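Local coordinates for TATA-binding protein (Sulfolobus acidocaldarius, PDB 1MP9), which probably binds the TATA box of archaeal promoters as a general transcription factor, helping to activate genes transcribed by RNA polymerase, at residues Q107-S112 with D169-A174; V150-F155 with K176-K181; T72-K75 with E79-K82; D5-K10 with L115-N120. All coordinates share one frame; numbering follows the deposited sequence.

How the contacts relate
In the saddle of the TATA-binding protein two repeats each contribute strands to one curved antiparallel sheet, and each packs a long helix on it, 77-93 and 168-184. Contacts 1 and 2 lie in the second repeat, where helix 168-184 meets strands 103-114 and 150-154; their centres are 11 Å apart, and A174 touches V150 between them. Contact 3 belongs to the first repeat, centred 25 Å from contact 2 across the chain's centre. Contact 4, 12 Å from contact 2, brings residues 5-10 to residues 115-120, just after strand 103-114, and to helix 168-184. Along the chain contact 3 is nested inside contact 4, while contacts 1 and 2 interleave. The segment leading into strand 12-23 thus packs against the second repeat.

Contact 1 (Q107-S112 with D169-A174); sequences QNIVAS and DEVHKA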
loop_
_atom_site.group_PDB
_atom_site.type_symbol
_atom_site.label_atom_id
_atom_site.label_comp_id
_atom_site.label_asym_id
_atom_site.label_seq_id
_atom_site.Cartn_x
_atom_site.Cartn_y
_atom_site.Cartn_z
ATOM N N GLN A 107 -4.797 17.338 0.364
ATOM C CA GLN A 107 -5.417 16.071 0.730
ATOM C C GLN A 107 -4.425 14.924 0.650
ATOM O O GLN A 107 -4.454 14.047 1.484
ATOM C CB GLN A 107 -6.615 15.755 -0.178
ATOM C CG GLN A 107 -7.712 16.799 -0.088
ATOM C CD GLN A 107 -8.111 17.033 1.349
ATOM O OE1 GLN A 107 -8.384 16.089 2.071
ATOM N NE2 GLN A 107 -8.132 18.291 1.780
ATOM N N ASN A 108 -3.562 14.912 -0.355
ATOM C CA ASN A 108 -2.583 13.829 -0.457
ATOM C C ASN A 108 -1.451 14.260 -1.369
ATOM O O ASN A 108 -1.654 15.052 -2.280
ATOM C CB ASN A 108 -3.197 12.543 -1.062
ATOM C CG ASN A 108 -2.191 11.365 -1.104
ATOM O OD1 ASN A 108 -2.134 10.581 -2.071
ATOM N ND2 ASN A 108 -1.439 11.220 -0.055
ATOM N N ILE A 109 -0.267 13.728 -1.097
ATOM C CA ILE A 109 0.889 14.001 -1.918
ATOM C C ILE A 109 1.407 12.639 -2.347
ATOM O O ILE A 109 1.530 11.741 -1.518
ATOM C CB ILE A 109 1.983 14.710 -1.119
ATOM C CG1 ILE A 109 1.497 16.106 -0.705
ATOM C CG2 ILE A 109 3.261 14.809 -1.981
ATOM C CD1 ILE A 109 2.523 16.886 0.102
ATOM N N VAL A 110 1.648 12.442 -3.639
ATOM C CA VAL A 110 2.203 11.161 -4.054
ATOM C C VAL A 110 3.607 11.509 -4.513
ATOM O O VAL A 110 3.794 12.428 -5.310
ATOM C CB VAL A 110 1.447 10.517 -5.251
ATOM C CG1 VAL A 110 2.225 9.218 -5.692
ATOM C CG2 VAL A 110 -0.023 10.177 -4.847
ATOM N N ALA A 111 4.603 10.816 -3.996
ATOM C CA ALA A 111 5.979 11.102 -4.408
ATOM C C ALA A 111 6.676 9.831 -4.725
ATOM O O ALA A 111 6.217 8.745 -4.342
ATOM C CB ALA A 111 6.775 11.792 -3.266
ATOM N N SER A 112 7.792 9.958 -5.431
ATOM C CA SER A 112 8.614 8.793 -5.698
ATOM C C SER A 112 9.968 9.117 -5.058
ATOM O O SER A 112 10.237 10.274 -4.659
ATOM C CB SER A 112 8.805 8.539 -7.194
ATOM O OG SER A 112 9.382 9.661 -7.838
ATOM N N ASP A 169 7.559 17.778 4.028
ATOM C CA ASP A 169 8.552 17.275 4.974
ATOM C C ASP A 169 8.214 15.875 5.482
ATOM O O ASP A 169 9.108 15.114 5.822
ATOM C CB ASP A 169 8.814 18.242 6.163
ATOM C CG ASP A 169 7.556 18.610 6.960
ATOM O OD1 ASP A 169 6.511 17.922 6.919
ATOM O OD2 ASP A 169 7.633 19.625 7.664
ATOM N N GLU A 170 6.932 15.529 5.527
ATOM C CA GLU A 170 6.554 14.174 5.949
ATOM C C GLU A 170 7.070 13.178 4.906
ATOM O O GLU A 170 7.525 12.071 5.251
ATOM C CB GLU A 170 5.032 14.023 6.053
ATOM C CG GLU A 170 4.366 14.997 6.994
ATOM C CD GLU A 170 2.870 14.780 7.047
ATOM O OE1 GLU A 170 2.235 14.595 5.987
ATOM O OE2 GLU A 170 2.323 14.785 8.167
ATOM N N VAL A 171 6.960 13.542 3.627
ATOM C CA VAL A 171 7.469 12.643 2.599
ATOM C C VAL A 171 8.937 12.383 2.855
ATOM O O VAL A 171 9.380 11.214 2.908
ATOM C CB VAL A 171 7.340 13.220 1.206
ATOM C CG1 VAL A 171 8.103 12.303 0.210
ATOM C CG2 VAL A 171 5.840 13.310 0.816
ATOM N N HIS A 172 9.704 13.460 3.032
ATOM C CA HIS A 172 11.128 13.294 3.272
ATOM C C HIS A 172 11.443 12.565 4.556
ATOM O O HIS A 172 12.432 11.830 4.630
ATOM C CB HIS A 172 11.860 14.638 3.252
ATOM C CG HIS A 172 12.059 15.178 1.880
ATOM N ND1 HIS A 172 11.081 15.876 1.200
ATOM C CD2 HIS A 172 13.143 15.162 1.073
ATOM C CE1 HIS A 172 11.563 16.280 0.036
ATOM N NE2 HIS A 172 12.815 15.861 -0.062
ATOM N N LYS A 173 10.627 12.763 5.575
ATOM C CA LYS A 173 10.872 12.050 6.819
ATOM C C LYS A 173 10.674 10.541 6.638
ATOM O O LYS A 173 11.464 9.717 7.120
ATOM C CB LYS A 173 9.910 12.499 7.910
ATOM C CG LYS A 173 10.069 11.666 9.183
ATOM C CD LYS A 173 9.181 12.198 10.305
ATOM C CE LYS A 173 9.270 11.314 11.566
ATOM N NZ LYS A 173 8.380 11.913 12.615
ATOM N N ALA A 174 9.614 10.169 5.943
ATOM C CA ALA A 174 9.357 8.748 5.740
ATOM C C ALA A 174 10.487 8.065 4.941
ATOM O O ALA A 174 10.874 6.941 5.252
ATOM C CB ALA A 174 8.004 8.578 5.026
#
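E170 OE1 accepts hydrogen bonds from the backbone N atoms of K166 and R167, holding the start of helix 168-184 beside V171, the residue that meets I109 and A111 of strand 103-114. The contact itself is apolar. The CA atoms of A111 and V171 approach to 7.3 Å, and the two methyls of V171 divide the strand between them. CG1, set anti to the backbone N (chi1 171°), lies 3.8 Å from A111 CB; CG2, on the branch beside that N, meets I109 CG2 at 4.1 Å. The I109 and V171 side chains cross obliquely. I109 turns its CG2 branch to the valine, CG1 lying beside the backbone N (chi1 -66°), while CD1 stays farther off. V171 is also covered by V13 and A165, from the strands flanking 103-114. This is a helix on the convex face of the TBP saddle; V110, between I109 and A111, points to the other face, the DNA-binding one in TBP, and here packs on E134 of the second subunit. With every touching side chain a buried hydrocarbon, attraction comes from dispersion and the exclusion of water, and polar bonds such as those of E170 OE1, or of the A111 backbone with I162, lie outside the I109/A111-V171 interface.

Contact 2 (V150-F155 with K176-K181); sequences VVLLIF and KKIFDK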
loop_
_atom_site.group_PDB
_atom_site.type_symbol
_atom_site.label_atom_id
_atom_site.label_comp_id
_atom_site.label_asym_id
_atom_site.label_seq_id
_atom_site.Cartn_x
_atom_site.Cartn_y
_atom_site.Cartn_z
ATOM N N VAL A 150 1.865 7.133 6.223
ATOM C CA VAL A 150 1.976 6.958 4.780
ATOM C C VAL A 150 2.078 5.496 4.432
ATOM O O VAL A 150 2.314 4.644 5.292
ATOM C CB VAL A 150 3.274 7.678 4.212
ATOM C CG1 VAL A 150 3.261 9.181 4.584
ATOM C CG2 VAL A 150 4.562 7.052 4.818
ATOM N N VAL A 151 1.915 5.196 3.160
ATOM C CA VAL A 151 2.075 3.824 2.715
ATOM C C VAL A 151 3.249 3.890 1.737
ATOM O O VAL A 151 3.338 4.803 0.908
ATOM C CB VAL A 151 0.814 3.283 2.010
ATOM C CG1 VAL A 151 1.148 1.961 1.310
ATOM C CG2 VAL A 151 -0.326 3.047 3.047
ATOM N N LEU A 152 4.165 2.943 1.867
ATOM C CA LEU A 152 5.329 2.906 1.006
ATOM C C LEU A 152 5.341 1.690 0.104
ATOM O O LEU A 152 5.012 0.604 0.550
ATOM C CB LEU A 152 6.595 2.825 1.845
ATOM C CG LEU A 152 6.809 3.843 2.960
ATOM C CD1 LEU A 152 8.162 3.545 3.664
ATOM C CD2 LEU A 152 6.777 5.258 2.348
ATOM N N LEU A 153 5.729 1.877 -1.159
ATOM C CA LEU A 153 5.902 0.745 -2.098
ATOM C C LEU A 153 7.430 0.801 -2.254
ATOM O O LEU A 153 7.965 1.838 -2.606
ATOM C CB LEU A 153 5.223 1.007 -3.441
ATOM C CG LEU A 153 3.736 1.338 -3.360
ATOM C CD1 LEU A 153 3.181 1.510 -4.766
ATOM C CD2 LEU A 153 2.973 0.207 -2.664
ATOM N N ILE A 154 8.123 -0.292 -1.977
ATOM C CA ILE A 154 9.598 -0.322 -2.024
ATOM C C ILE A 154 10.037 -1.443 -2.953
ATOM O O ILE A 154 9.694 -2.606 -2.748
ATOM C CB ILE A 154 10.166 -0.613 -0.607
ATOM C CG1 ILE A 154 9.680 0.471 0.374
ATOM C CG2 ILE A 154 11.734 -0.696 -0.635
ATOM C CD1 ILE A 154 9.944 0.032 1.846
ATOM N N PHE A 155 10.806 -1.089 -3.968
ATOM C CA PHE A 155 11.238 -2.075 -4.937
ATOM C C PHE A 155 12.694 -2.415 -4.737
ATOM O O PHE A 155 13.485 -1.616 -4.186
ATOM C CB PHE A 155 10.979 -1.554 -6.353
ATOM C CG PHE A 155 9.527 -1.207 -6.616
ATOM C CD1 PHE A 155 9.075 0.102 -6.480
ATOM C CD2 PHE A 155 8.618 -2.193 -7.009
ATOM C CE1 PHE A 155 7.734 0.434 -6.727
ATOM C CE2 PHE A 155 7.265 -1.871 -7.259
ATOM C CZ PHE A 155 6.833 -0.544 -7.112
ATOM N N LYS A 176 13.819 8.961 4.612
ATOM C CA LYS A 176 15.006 8.802 5.455
ATOM C C LYS A 176 14.772 7.735 6.527
ATOM O O LYS A 176 15.683 6.997 6.871
ATOM C CB LYS A 176 15.419 10.113 6.168
ATOM C CG LYS A 176 16.663 9.872 7.075
ATOM C CD LYS A 176 17.115 11.051 7.939
ATOM C CE LYS A 176 18.231 10.623 8.975
ATOM N NZ LYS A 176 19.355 9.883 8.334
ATOM N N LYS A 177 13.561 7.670 7.071
ATOM C CA LYS A 177 13.275 6.687 8.111
ATOM C C LYS A 177 13.392 5.241 7.630
ATOM O O LYS A 177 14.058 4.432 8.267
ATOM C CB LYS A 177 11.869 6.920 8.681
ATOM C CG LYS A 177 11.536 6.151 9.977
ATOM C CD LYS A 177 10.241 6.744 10.592
ATOM C CE LYS A 177 9.588 5.811 11.619
ATOM N NZ LYS A 177 8.432 6.474 12.316
ATOM N N ILE A 178 12.759 4.897 6.511
ATOM C CA ILE A 178 12.834 3.527 6.055
ATOM C C ILE A 178 14.222 3.213 5.582
ATOM O O ILE A 178 14.690 2.083 5.715
ATOM C CB ILE A 178 11.753 3.230 4.952
ATOM C CG1 ILE A 178 11.614 1.719 4.742
ATOM C CG2 ILE A 178 12.085 3.925 3.685
ATOM C CD1 ILE A 178 11.034 0.993 5.910
ATOM N N PHE A 179 14.911 4.215 5.040
ATOM C CA PHE A 179 16.287 4.009 4.592
ATOM C C PHE A 179 17.144 3.619 5.806
ATOM O O PHE A 179 17.878 2.647 5.780
ATOM C CB PHE A 179 16.876 5.299 3.979
ATOM C CG PHE A 179 18.375 5.212 3.720
ATOM C CD1 PHE A 179 18.863 4.503 2.625
ATOM C CD2 PHE A 179 19.285 5.839 4.569
ATOM C CE1 PHE A 179 20.268 4.418 2.371
ATOM C CE2 PHE A 179 20.684 5.764 4.326
ATOM C CZ PHE A 179 21.166 5.045 3.213
ATOM N N ASP A 180 17.063 4.413 6.864
ATOM C CA ASP A 180 17.831 4.148 8.073
ATOM C C ASP A 180 17.474 2.797 8.662
ATOM O O ASP A 180 18.350 2.067 9.116
ATOM C CB ASP A 180 17.559 5.242 9.103
ATOM C CG ASP A 180 18.198 6.553 8.728
ATOM O OD1 ASP A 180 17.771 7.622 9.239
ATOM O OD2 ASP A 180 19.134 6.517 7.910
ATOM N N LYS A 181 16.195 2.440 8.654
ATOM C CA LYS A 181 15.842 1.142 9.195
ATOM C C LYS A 181 16.398 0.024 8.285
ATOM O O LYS A 181 16.922 -0.978 8.774
ATOM C CB LYS A 181 14.317 1.015 9.359
ATOM C CG LYS A 181 13.851 -0.344 9.940
ATOM C CD LYS A 181 14.460 -0.655 11.341
ATOM C CE LYS A 181 13.381 -1.171 12.301
ATOM N NZ LYS A 181 13.927 -1.775 13.578
#
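I178 of helix 168-184 carries its half of the contact alone, facing L152 and I154 of strand 150-154. Its CB lies 3.8 Å from L152 CD1, the methyl that also meets the first branch, CG2, at 3.9 Å. The other branch, CG1, is turned anti to the backbone N (chi1 -166°), which carries it over to I154: CG1 is 3.7 Å from I154 CD1, while L152 CD1 stands at 4.1 Å from the same carbon. At the tip, I178 CD1 remains 4.3 Å from I154 CD1, and the side chain as a whole also touches M160 of the neighbouring strand 159-165. Both strand residues come tip to tip with I178. The L152 side chain is extended, CD1 anti to CA (chi2 180°), and reaches across most of the 9.1 Å between the CA atoms of L152 and I178.

The polar ends of K176 and K177 find partners outside the interface with the strand. K176 NZ forms a salt bridge with D180 OD1 one turn on, 2.9 Å long though weak as a hydrogen bond; K177 NZ bonds to E147 O. F179 meets Y9 edge-to-face. The helix covers the convex face of the saddle's sheet; V151 and L153 point to the opposite face, which binds DNA in TBP, and here pack on R144 and I142 of the second subunit.

The touching groups are all hydrocarbon, so the interface holds no side-chain polar atom needing a partner, while K176, K177 and D180 take theirs away from it.

Contact 3 (T72-K75 with E79-K82); sequences TGAK and ELIK
The chain leaves strand 68-72 through G73, whose positive phi would press a side chain against the carbonyl O of T72, and turns back so that the CA atoms of A74 and L80 come within 5.1 Å. A74 and E79 then make most of the contact. A74 CB rests on the first turns of helix 77-93, 3.6 Å from L80 N and 3.9 Å from L80 CB. Beyond CG the E79 chain is extended (chi2 -154°), which carries the carboxylate back to the turn: OE1 accepts a hydrogen bond from K75 N, short at 2.8 Å and fairly straight, with an angle of 158° at the hydrogen. The donor stands well above the carboxylate plane, 62° out of it.

The other oxygen, OE2, lies 3.6 Å from A74 CA. A water 2.6 Å from E79 OE2 and 3.0 Å from G73 O bridges the two. K75 runs alongside E79, but its NZ stays 6.5 Å from OE1, too far for a salt bridge. That charge and the nearby helix start probably favour the ionised carboxylate.

Replacing E79 with an alanine would remove the carboxylate, and K75 N would probably lose its acceptor, the turn being left freer to shift. E79 N in turn bonds to S76 OG, so one residue is tied to the turn by both backbone and side chain. The arrangement is a tight strand-to-helix connection, leading into the long helix of the first TBP repeat.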
loop_
_atom_site.group_PDB
_atom_site.type_symbol
_atom_site.label_atom_id
_atom_site.label_comp_id
_atom_site.label_asym_id
_atom_site.label_seq_id
_atom_site.Cartn_x
_atom_site.Cartn_y
_atom_site.Cartn_z
ATOM N N THR A 72 -6.030 18.488 -9.064
ATOM C CA THR A 72 -5.040 17.442 -9.158
ATOM C C THR A 72 -4.067 17.694 -10.306
ATOM O O THR A 72 -4.428 18.340 -11.300
ATOM C CB THR A 72 -5.746 16.083 -9.349
ATOM O OG1 THR A 72 -4.793 15.038 -9.302
ATOM C CG2 THR A 72 -6.485 16.039 -10.706
ATOM N N GLY A 73 -2.836 17.212 -10.155
ATOM C CA GLY A 73 -1.844 17.390 -11.204
ATOM C C GLY A 73 -0.609 18.211 -10.864
ATOM O O GLY A 73 0.459 17.985 -11.456
ATOM N N ALA A 74 -0.716 19.148 -9.918
ATOM C CA ALA A 74 0.438 19.989 -9.560
ATOM C C ALA A 74 1.542 19.152 -8.907
ATOM O O ALA A 74 1.251 18.189 -8.182
ATOM C CB ALA A 74 0.007 21.093 -8.615
ATOM N N LYS A 75 2.802 19.510 -9.161
ATOM C CA LYS A 75 3.924 18.766 -8.598
ATOM C C LYS A 75 4.684 19.546 -7.572
ATOM O O LYS A 75 5.728 19.096 -7.127
ATOM C CB LYS A 75 4.875 18.292 -9.698
ATOM C CG LYS A 75 4.213 17.278 -10.599
ATOM C CD LYS A 75 5.035 16.897 -11.820
ATOM C CE LYS A 75 4.202 15.977 -12.716
ATOM N NZ LYS A 75 4.915 15.461 -13.930
ATOM N N GLU A 79 3.249 25.451 -7.872
ATOM C CA GLU A 79 2.482 25.049 -9.035
ATOM C C GLU A 79 0.996 24.960 -8.670
ATOM O O GLU A 79 0.121 25.369 -9.446
ATOM C CB GLU A 79 2.968 23.694 -9.548
ATOM C CG GLU A 79 2.936 23.567 -11.077
ATOM C CD GLU A 79 2.792 22.120 -11.556
ATOM O OE1 GLU A 79 3.650 21.267 -11.205
ATOM O OE2 GLU A 79 1.808 21.846 -12.286
ATOM N N LEU A 80 0.720 24.412 -7.492
ATOM C CA LEU A 80 -0.643 24.271 -7.022
ATOM C C LEU A 80 -1.311 25.639 -6.901
ATOM O O LEU A 80 -2.419 25.836 -7.384
ATOM C CB LEU A 80 -0.659 23.588 -5.653
ATOM C CG LEU A 80 -2.018 23.484 -4.954
ATOM C CD1 LEU A 80 -2.983 22.730 -5.819
ATOM C CD2 LEU A 80 -1.861 22.775 -3.609
ATOM N N ILE A 81 -0.634 26.568 -6.227
ATOM C CA ILE A 81 -1.166 27.913 -6.033
ATOM C C ILE A 81 -1.416 28.628 -7.341
ATOM O O ILE A 81 -2.460 29.259 -7.517
ATOM C CB ILE A 81 -0.224 28.752 -5.122
ATOM C CG1 ILE A 81 -0.288 28.187 -3.705
ATOM C CG2 ILE A 81 -0.645 30.240 -5.118
ATOM C CD1 ILE A 81 0.670 28.783 -2.737
ATOM N N LYS A 82 -0.491 28.522 -8.288
ATOM C CA LYS A 82 -0.691 29.205 -9.562
ATOM C C LYS A 82 -1.881 28.618 -10.283
ATOM O O LYS A 82 -2.659 29.333 -10.904
ATOM C CB LYS A 82 0.544 29.098 -10.455
ATOM C CG LYS A 82 1.774 29.802 -9.902
ATOM C CD LYS A 82 2.933 29.713 -10.889
ATOM C CE LYS A 82 4.277 29.837 -10.173
ATOM N NZ LYS A 82 5.371 30.140 -11.148
HETATM O O HOH W 1 1.316 19.752 -13.738
#

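Contact 4 (D5-K10 with L115-N120); sequences DEIPYK and LHVIVN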
loop_
_atom_site.group_PDB
_atom_site.type_symbol
_atom_site.label_atom_id
_atom_site.label_comp_id
_atom_site.label_asym_id
_atom_site.label_seq_id
_atom_site.Cartn_x
_atom_site.Cartn_y
_atom_site.Cartn_z
ATOM N N ASP A 5 32.464 0.072 6.271
ATOM C CA ASP A 5 32.153 1.451 5.756
ATOM C C ASP A 5 30.662 1.828 5.891
ATOM O O ASP A 5 29.783 0.985 5.769
ATOM C CB ASP A 5 32.571 1.571 4.300
ATOM C CG ASP A 5 33.843 2.400 4.122
ATOM O OD1 ASP A 5 34.276 3.058 5.101
ATOM O OD2 ASP A 5 34.401 2.405 2.993
ATOM N N GLU A 6 30.389 3.098 6.129
ATOM C CA GLU A 6 29.015 3.537 6.302
ATOM C C GLU A 6 28.321 3.871 4.991
ATOM O O GLU A 6 28.900 4.485 4.112
ATOM C CB GLU A 6 28.983 4.728 7.263
ATOM C CG GLU A 6 29.548 4.330 8.615
ATOM C CD GLU A 6 29.895 5.506 9.494
ATOM O OE1 GLU A 6 30.578 6.447 9.001
ATOM O OE2 GLU A 6 29.498 5.480 10.687
ATOM N N ILE A 7 27.075 3.438 4.866
ATOM C CA ILE A 7 26.318 3.694 3.655
ATOM C C ILE A 7 25.777 5.094 3.732
ATOM O O ILE A 7 24.961 5.390 4.585
ATOM C CB ILE A 7 25.173 2.714 3.520
ATOM C CG1 ILE A 7 25.749 1.305 3.474
ATOM C CG2 ILE A 7 24.368 3.000 2.251
ATOM C CD1 ILE A 7 24.700 0.217 3.610
ATOM N N PRO A 8 26.218 5.976 2.826
ATOM C CA PRO A 8 25.749 7.352 2.836
ATOM C C PRO A 8 24.312 7.471 2.356
ATOM O O PRO A 8 23.847 6.672 1.570
ATOM C CB PRO A 8 26.727 8.042 1.892
ATOM C CG PRO A 8 26.871 6.998 0.824
ATOM C CD PRO A 8 27.016 5.705 1.618
ATOM N N TYR A 9 23.624 8.487 2.851
ATOM C CA TYR A 9 22.247 8.763 2.465
ATOM C C TYR A 9 22.322 9.495 1.120
ATOM O O TYR A 9 22.865 10.585 1.030
ATOM C CB TYR A 9 21.564 9.646 3.523
ATOM C CG TYR A 9 20.108 9.933 3.223
ATOM C CD1 TYR A 9 19.112 9.008 3.523
ATOM C CD2 TYR A 9 19.736 11.117 2.585
ATOM C CE1 TYR A 9 17.774 9.256 3.196
ATOM C CE2 TYR A 9 18.409 11.378 2.257
ATOM C CZ TYR A 9 17.435 10.447 2.566
ATOM O OH TYR A 9 16.123 10.710 2.240
ATOM N N LYS A 10 21.778 8.887 0.075
ATOM C CA LYS A 10 21.819 9.491 -1.251
ATOM C C LYS A 10 20.438 9.450 -1.878
ATOM O O LYS A 10 20.295 9.558 -3.099
ATOM C CB LYS A 10 22.801 8.715 -2.146
ATOM C CG LYS A 10 24.268 8.706 -1.659
ATOM C CD LYS A 10 24.942 10.053 -1.884
ATOM C CE LYS A 10 24.929 10.434 -3.360
ATOM N NZ LYS A 10 25.407 11.834 -3.584
ATOM N N LEU A 115 16.387 5.386 -3.641
ATOM C CA LEU A 115 17.291 5.226 -2.499
ATOM C C LEU A 115 18.718 5.035 -2.978
ATOM O O LEU A 115 19.637 5.203 -2.210
ATOM C CB LEU A 115 16.906 4.016 -1.652
ATOM C CG LEU A 115 15.550 4.087 -0.953
ATOM C CD1 LEU A 115 15.305 2.764 -0.217
ATOM C CD2 LEU A 115 15.531 5.240 0.028
ATOM N N HIS A 116 18.896 4.673 -4.245
ATOM C CA HIS A 116 20.248 4.477 -4.802
ATOM C C HIS A 116 21.056 3.371 -4.171
ATOM O O HIS A 116 22.282 3.457 -4.020
ATOM C CB HIS A 116 21.030 5.786 -4.769
ATOM C CG HIS A 116 20.623 6.729 -5.850
ATOM N ND1 HIS A 116 21.053 6.583 -7.149
ATOM C CD2 HIS A 116 19.732 7.748 -5.859
ATOM C CE1 HIS A 116 20.441 7.470 -7.916
ATOM N NE2 HIS A 116 19.631 8.188 -7.158
ATOM N N VAL A 117 20.350 2.318 -3.789
ATOM C CA VAL A 117 20.962 1.133 -3.226
ATOM C C VAL A 117 20.004 0.050 -3.626
ATOM O O VAL A 117 18.852 0.336 -3.893
ATOM C CB VAL A 117 20.976 1.147 -1.666
ATOM C CG1 VAL A 117 21.794 2.281 -1.182
ATOM C CG2 VAL A 117 19.500 1.217 -1.122
ATOM N N ILE A 118 20.472 -1.185 -3.655
ATOM C CA ILE A 118 19.603 -2.302 -3.943
ATOM C C ILE A 118 18.993 -2.734 -2.600
ATOM O O ILE A 118 19.679 -2.726 -1.592
ATOM C CB ILE A 118 20.411 -3.478 -4.554
ATOM C CG1 ILE A 118 20.632 -3.193 -6.050
ATOM C CG2 ILE A 118 19.703 -4.817 -4.349
ATOM C CD1 ILE A 118 21.471 -4.291 -6.777
ATOM N N VAL A 119 17.714 -3.107 -2.599
ATOM C CA VAL A 119 17.052 -3.529 -1.368
ATOM C C VAL A 119 16.796 -5.023 -1.377
ATOM O O VAL A 119 16.265 -5.552 -2.337
ATOM C CB VAL A 119 15.700 -2.773 -1.199
ATOM C CG1 VAL A 119 15.071 -3.072 0.199
ATOM C CG2 VAL A 119 15.963 -1.258 -1.363
ATOM N N ASN A 120 17.203 -5.722 -0.325
ATOM C CA ASN A 120 16.925 -7.148 -0.276
ATOM C C ASN A 120 15.505 -7.259 0.324
ATOM O O ASN A 120 15.332 -7.226 1.547
ATOM C CB ASN A 120 17.965 -7.875 0.615
ATOM C CG ASN A 120 17.788 -9.396 0.606
ATOM O OD1 ASN A 120 16.722 -9.889 0.332
ATOM N ND2 ASN A 120 18.841 -10.124 0.915
HETATM O O HOH W 2 20.503 6.418 0.028
#
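K10 and H116 meet where the N-terminal tail of the TBP saddle, just before strand 12-23, passes the second repeat beyond strand 103-114. K10 has the most surface buried in this contact, and its closest atoms to the other segment are its backbone O and C and its CB. Its O lies 3.3 Å from H116 CD2, oblique to the imidazole ring, and the CB atoms of K10 and H116 are 4.3 Å apart. Beyond CB the lysine chain bends and leads away from H116. H116 has a left-handed backbone (phi 63°); its CG, beside the backbone N (chi1 -77°), carries the ring toward K10, and the turn about CB-CG (chi2 -78°) brings CD2 nearest to K10 O. H116 ND1 has a hydrogen bond to E192 OE2, which fixes the turn of the imidazole.

A looser apolar touch extends the contact: I7 CG2 lies 4.4 Å from V117 CG1, and both side chains also pack on V188. L115, the third residue in buried area, directs its side chain to V175 of helix 168-184 and to A11, while its carbonyl turns to the tail. There a single water joins the two backbones, accepting from K10 N at 2.8 Å and donating to L115 O at 2.7 Å.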